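Local coordinates for protein bifunctional endomannanase/endoglucanase (Caldanaerobius polysaccharolyticus, PDB 3W0K) that probably hydrolyses internal beta-linkages of mannan and cellulose chains, as a bifunctional endomannanase/endoglucanase of glycoside hydrolase family 5, at residues V112-S126 and T158-E170. Sequence-based numbering, arbitrary orientation.
Sequences VYQWELFAKRYKGVS and TVEAIRKIDPDRE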
# COMPACT_ATOMS: atom_id res chain seq x y z
N VAL A 112 -3.21 -6.08 18.09
CA VAL A 112 -2.40 -5.20 18.92
C VAL A 112 -1.12 -5.92 19.36
O VAL A 112 -0.03 -5.34 19.34
CB VAL A 112 -3.20 -4.68 20.14
CG1 VAL A 112 -2.29 -3.91 21.11
CG2 VAL A 112 -4.34 -3.79 19.67
N TYR A 113 -1.25 -7.20 19.72
CA TYR A 113 -0.10 -8.00 20.15
C TYR A 113 0.94 -8.11 19.04
O TYR A 113 2.14 -8.01 19.31
CB TYR A 113 -0.57 -9.39 20.60
CG TYR A 113 0.55 -10.38 20.84
CD1 TYR A 113 1.39 -10.27 21.95
CD2 TYR A 113 0.76 -11.44 19.96
CE1 TYR A 113 2.42 -11.18 22.16
CE2 TYR A 113 1.79 -12.36 20.17
CZ TYR A 113 2.61 -12.22 21.27
OH TYR A 113 3.63 -13.12 21.46
N GLN A 114 0.49 -8.31 17.80
CA GLN A 114 1.38 -8.42 16.64
C GLN A 114 2.21 -7.15 16.53
O GLN A 114 3.43 -7.20 16.37
CB GLN A 114 0.59 -8.56 15.34
CG GLN A 114 -0.43 -9.67 15.29
CD GLN A 114 0.19 -11.04 15.20
OE1 GLN A 114 0.15 -11.82 16.15
NE2 GLN A 114 0.75 -11.35 14.04
N TRP A 115 1.53 -6.01 16.58
CA TRP A 115 2.20 -4.72 16.47
C TRP A 115 3.13 -4.43 17.64
O TRP A 115 4.17 -3.80 17.46
CB TRP A 115 1.19 -3.60 16.23
CG TRP A 115 0.81 -3.53 14.78
CD1 TRP A 115 -0.45 -3.64 14.26
CD2 TRP A 115 1.70 -3.38 13.67
NE1 TRP A 115 -0.39 -3.57 12.88
CE2 TRP A 115 0.91 -3.41 12.50
CE3 TRP A 115 3.09 -3.23 13.55
CZ2 TRP A 115 1.47 -3.30 11.21
CZ3 TRP A 115 3.64 -3.12 12.28
CH2 TRP A 115 2.83 -3.15 11.12
N GLU A 116 2.79 -4.92 18.82
CA GLU A 116 3.65 -4.73 19.98
C GLU A 116 4.92 -5.55 19.78
O GLU A 116 6.01 -5.12 20.16
CB GLU A 116 2.94 -5.14 21.27
CG GLU A 116 1.85 -4.17 21.70
CD GLU A 116 1.14 -4.61 22.96
OE1 GLU A 116 0.86 -5.82 23.11
OE2 GLU A 116 0.86 -3.75 23.81
N LEU A 117 4.78 -6.73 19.17
CA LEU A 117 5.92 -7.60 18.89
C LEU A 117 6.92 -6.87 18.00
O LEU A 117 8.11 -6.83 18.29
CB LEU A 117 5.47 -8.88 18.19
CG LEU A 117 4.77 -9.96 19.00
CD1 LEU A 117 4.32 -11.06 18.06
CD2 LEU A 117 5.70 -10.51 20.07
N PHE A 118 6.42 -6.28 16.91
CA PHE A 118 7.28 -5.55 15.99
C PHE A 118 7.85 -4.29 16.62
O PHE A 118 9.00 -3.94 16.39
CB PHE A 118 6.53 -5.24 14.68
CG PHE A 118 6.21 -6.46 13.87
CD1 PHE A 118 7.18 -7.44 13.65
CD2 PHE A 118 4.94 -6.64 13.33
CE1 PHE A 118 6.88 -8.58 12.91
CE2 PHE A 118 4.63 -7.78 12.59
CZ PHE A 118 5.60 -8.75 12.38
N ALA A 119 7.04 -3.60 17.43
CA ALA A 119 7.50 -2.39 18.10
C ALA A 119 8.68 -2.73 19.01
O ALA A 119 9.69 -2.02 19.02
CB ALA A 119 6.38 -1.76 18.91
N LYS A 120 8.57 -3.84 19.74
CA LYS A 120 9.64 -4.27 20.63
C LYS A 120 10.86 -4.75 19.86
O LYS A 120 12.00 -4.38 20.18
CB LYS A 120 9.17 -5.39 21.56
CG LYS A 120 8.24 -4.93 22.67
CD LYS A 120 8.00 -6.05 23.67
CE LYS A 120 7.12 -7.14 23.11
NZ LYS A 120 5.72 -6.67 22.93
N ARG A 121 10.63 -5.56 18.83
CA ARG A 121 11.72 -6.11 18.03
C ARG A 121 12.58 -5.04 17.37
O ARG A 121 13.81 -5.15 17.35
CB ARG A 121 11.17 -7.06 16.96
CG ARG A 121 12.23 -7.92 16.31
CD ARG A 121 11.63 -8.86 15.29
NE ARG A 121 12.64 -9.76 14.73
CZ ARG A 121 12.93 -10.96 15.22
NH1 ARG A 121 12.30 -11.42 16.29
NH2 ARG A 121 13.85 -11.71 14.62
N TYR A 122 11.94 -3.99 16.87
CA TYR A 122 12.66 -2.94 16.18
C TYR A 122 12.85 -1.64 16.94
O TYR A 122 13.23 -0.63 16.35
CB TYR A 122 12.01 -2.69 14.81
CG TYR A 122 11.94 -3.95 13.97
CD1 TYR A 122 13.10 -4.64 13.61
CD2 TYR A 122 10.71 -4.49 13.59
CE1 TYR A 122 13.04 -5.83 12.89
CE2 TYR A 122 10.63 -5.68 12.87
CZ TYR A 122 11.80 -6.34 12.53
OH TYR A 122 11.74 -7.53 11.84
N LYS A 123 12.64 -1.67 18.25
CA LYS A 123 12.82 -0.46 19.05
C LYS A 123 14.26 0.01 18.89
O LYS A 123 15.20 -0.77 19.05
CB LYS A 123 12.53 -0.72 20.53
CG LYS A 123 12.66 0.54 21.38
CD LYS A 123 12.37 0.28 22.84
CE LYS A 123 12.56 1.55 23.65
NZ LYS A 123 12.28 1.33 25.09
N GLY A 124 14.43 1.28 18.55
CA GLY A 124 15.77 1.82 18.36
C GLY A 124 16.06 2.11 16.90
O GLY A 124 16.90 2.95 16.59
N VAL A 125 15.38 1.39 16.00
CA VAL A 125 15.57 1.63 14.57
C VAL A 125 14.85 2.93 14.23
O VAL A 125 13.66 3.10 14.50
CB VAL A 125 15.01 0.47 13.71
CG1 VAL A 125 15.15 0.80 12.23
CG2 VAL A 125 15.77 -0.82 14.02
N SER A 126 15.60 3.87 13.66
CA SER A 126 15.08 5.18 13.29
C SER A 126 13.92 5.11 12.31
O SER A 126 13.88 4.24 11.44
CB SER A 126 16.19 6.04 12.69
OG SER A 126 15.67 7.28 12.23
N THR A 158 -4.14 0.77 19.03
CA THR A 158 -2.93 0.21 18.45
C THR A 158 -1.77 1.20 18.46
O THR A 158 -0.64 0.84 18.81
CB THR A 158 -3.20 -0.29 17.01
OG1 THR A 158 -4.33 -1.18 17.03
CG2 THR A 158 -2.00 -1.05 16.47
N VAL A 159 -2.06 2.45 18.09
CA VAL A 159 -1.05 3.51 18.06
C VAL A 159 -0.48 3.75 19.46
O VAL A 159 0.73 3.88 19.63
CB VAL A 159 -1.65 4.82 17.49
CG1 VAL A 159 -0.73 6.00 17.78
CG2 VAL A 159 -1.85 4.67 15.99
N GLU A 160 -1.36 3.77 20.46
CA GLU A 160 -0.93 3.97 21.84
C GLU A 160 -0.08 2.80 22.34
O GLU A 160 0.89 3.00 23.07
CB GLU A 160 -2.13 4.21 22.75
CG GLU A 160 -2.79 5.57 22.54
CD GLU A 160 -3.97 5.83 23.46
OE1 GLU A 160 -4.40 4.91 24.19
OE2 GLU A 160 -4.48 6.97 23.45
N ALA A 161 -0.44 1.59 21.93
CA ALA A 161 0.30 0.40 22.34
C ALA A 161 1.71 0.41 21.74
O ALA A 161 2.68 0.08 22.42
CB ALA A 161 -0.45 -0.86 21.91
N ILE A 162 1.81 0.80 20.47
CA ILE A 162 3.11 0.87 19.81
C ILE A 162 3.97 1.96 20.46
O ILE A 162 5.14 1.73 20.79
CB ILE A 162 2.95 1.18 18.30
CG1 ILE A 162 2.32 -0.01 17.58
CG2 ILE A 162 4.29 1.55 17.66
CD1 ILE A 162 1.84 0.30 16.17
N ARG A 163 3.37 3.13 20.67
CA ARG A 163 4.08 4.27 21.26
C ARG A 163 4.53 4.07 22.70
O ARG A 163 5.49 4.70 23.14
CB ARG A 163 3.26 5.55 21.12
CG ARG A 163 3.22 6.05 19.69
CD ARG A 163 2.39 7.30 19.53
NE ARG A 163 2.47 7.80 18.16
CZ ARG A 163 1.60 8.65 17.60
NH1 ARG A 163 0.56 9.10 18.30
NH2 ARG A 163 1.77 9.04 16.35
N LYS A 164 3.83 3.21 23.44
CA LYS A 164 4.21 2.94 24.82
C LYS A 164 5.56 2.21 24.82
O LYS A 164 6.39 2.42 25.71
CB LYS A 164 3.14 2.08 25.52
CG LYS A 164 3.45 1.78 26.97
CD LYS A 164 2.30 1.06 27.65
CE LYS A 164 2.65 0.70 29.09
NZ LYS A 164 3.81 -0.23 29.17
N ILE A 165 5.77 1.39 23.80
CA ILE A 165 7.00 0.62 23.65
C ILE A 165 8.08 1.46 22.95
O ILE A 165 9.21 1.55 23.41
CB ILE A 165 6.75 -0.68 22.86
CG1 ILE A 165 5.83 -1.60 23.67
CG2 ILE A 165 8.07 -1.37 22.52
CD1 ILE A 165 5.24 -2.74 22.87
N ASP A 166 7.70 2.07 21.83
CA ASP A 166 8.62 2.90 21.06
C ASP A 166 7.92 4.17 20.59
O ASP A 166 7.29 4.20 19.53
CB ASP A 166 9.17 2.12 19.86
CG ASP A 166 10.23 2.90 19.08
OD1 ASP A 166 10.56 4.05 19.46
OD2 ASP A 166 10.74 2.37 18.07
N PRO A 167 8.07 5.27 21.36
CA PRO A 167 7.45 6.56 21.05
C PRO A 167 7.96 7.19 19.75
O PRO A 167 7.32 8.09 19.21
CB PRO A 167 7.86 7.43 22.24
CG PRO A 167 8.15 6.46 23.33
CD PRO A 167 8.83 5.34 22.61
N ASP A 168 9.10 6.72 19.27
CA ASP A 168 9.71 7.26 18.06
C ASP A 168 9.34 6.55 16.76
O ASP A 168 9.78 6.96 15.68
CB ASP A 168 11.24 7.26 18.19
CG ASP A 168 11.72 8.08 19.39
OD1 ASP A 168 11.19 9.18 19.61
OD2 ASP A 168 12.63 7.61 20.10
N ARG A 169 8.53 5.50 16.85
CA ARG A 169 8.12 4.74 15.66
C ARG A 169 7.06 5.42 14.81
O ARG A 169 5.94 5.68 15.28
CB ARG A 169 7.63 3.35 16.06
CG ARG A 169 7.11 2.51 14.89
CD ARG A 169 8.19 2.20 13.86
NE ARG A 169 9.33 1.51 14.47
CZ ARG A 169 10.60 1.88 14.32
NH1 ARG A 169 10.91 2.93 13.57
NH2 ARG A 169 11.55 1.23 14.99
N GLU A 170 7.41 5.69 13.55
CA GLU A 170 6.48 6.32 12.62
C GLU A 170 5.41 5.31 12.25
O GLU A 170 5.70 4.15 11.96
CB GLU A 170 7.22 6.79 11.36
CG GLU A 170 6.34 7.49 10.34
CD GLU A 170 7.14 8.04 9.18
OE1 GLU A 170 6.99 7.54 8.05
OE2 GLU A 170 7.93 8.98 9.40
O HOH W 1 2.25 -1.48 24.58
O HOH W 2 9.83 -0.02 17.00
O HOH W 3 10.28 -0.39 25.59
O HOH W 4 13.06 3.63 17.27
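Ile165 lies against Ala119 and the flanks of Glu116 and Lys120; being branched it reaches both ways, its CG2 3.6 Å from Lys120 CG and its CD1 3.7 Å from Glu116 CB. Ala119 suits the centre, since its lone methyl lets helices 112-121 and 158-165 approach to 8.9 Å between axes, crossing at -25°. Further along, Ala161 CB meets Val112 CG1, and Thr158 CG2 lies 3.7 Å from Trp115 CD1 while Thr158 OG1 is hydrogen-bonded to Leu154 O.

Most direct polar contacts gather where the chain leaves the helices. Bends at chi2 (63°) and chi3 (57°) fold Arg169 back, and its long chain ends in a flat group whose NH1 and NH2 both grip Val125 O at 2.9 Å, near the guanidinium plane. Asp166 OD2 offers opposite charge from well outside this plane, and one water joins it to Ala119 O and Arg169 NH2. A leucine in place of Arg169 would probably leave Val125 O without its two-nitrogen grip and Asp166 without its countercharge. Between the helices themselves, another water bridges Glu116 OE2 and Ala161 O.

These neighbouring outer helices of the beta/alpha barrel, 105-121 and 148-165, pack side by side; inward, Trp115 reaches strand 78-83, and Arg169 makes a cation-pi contact with Phe132 of strand 130-133.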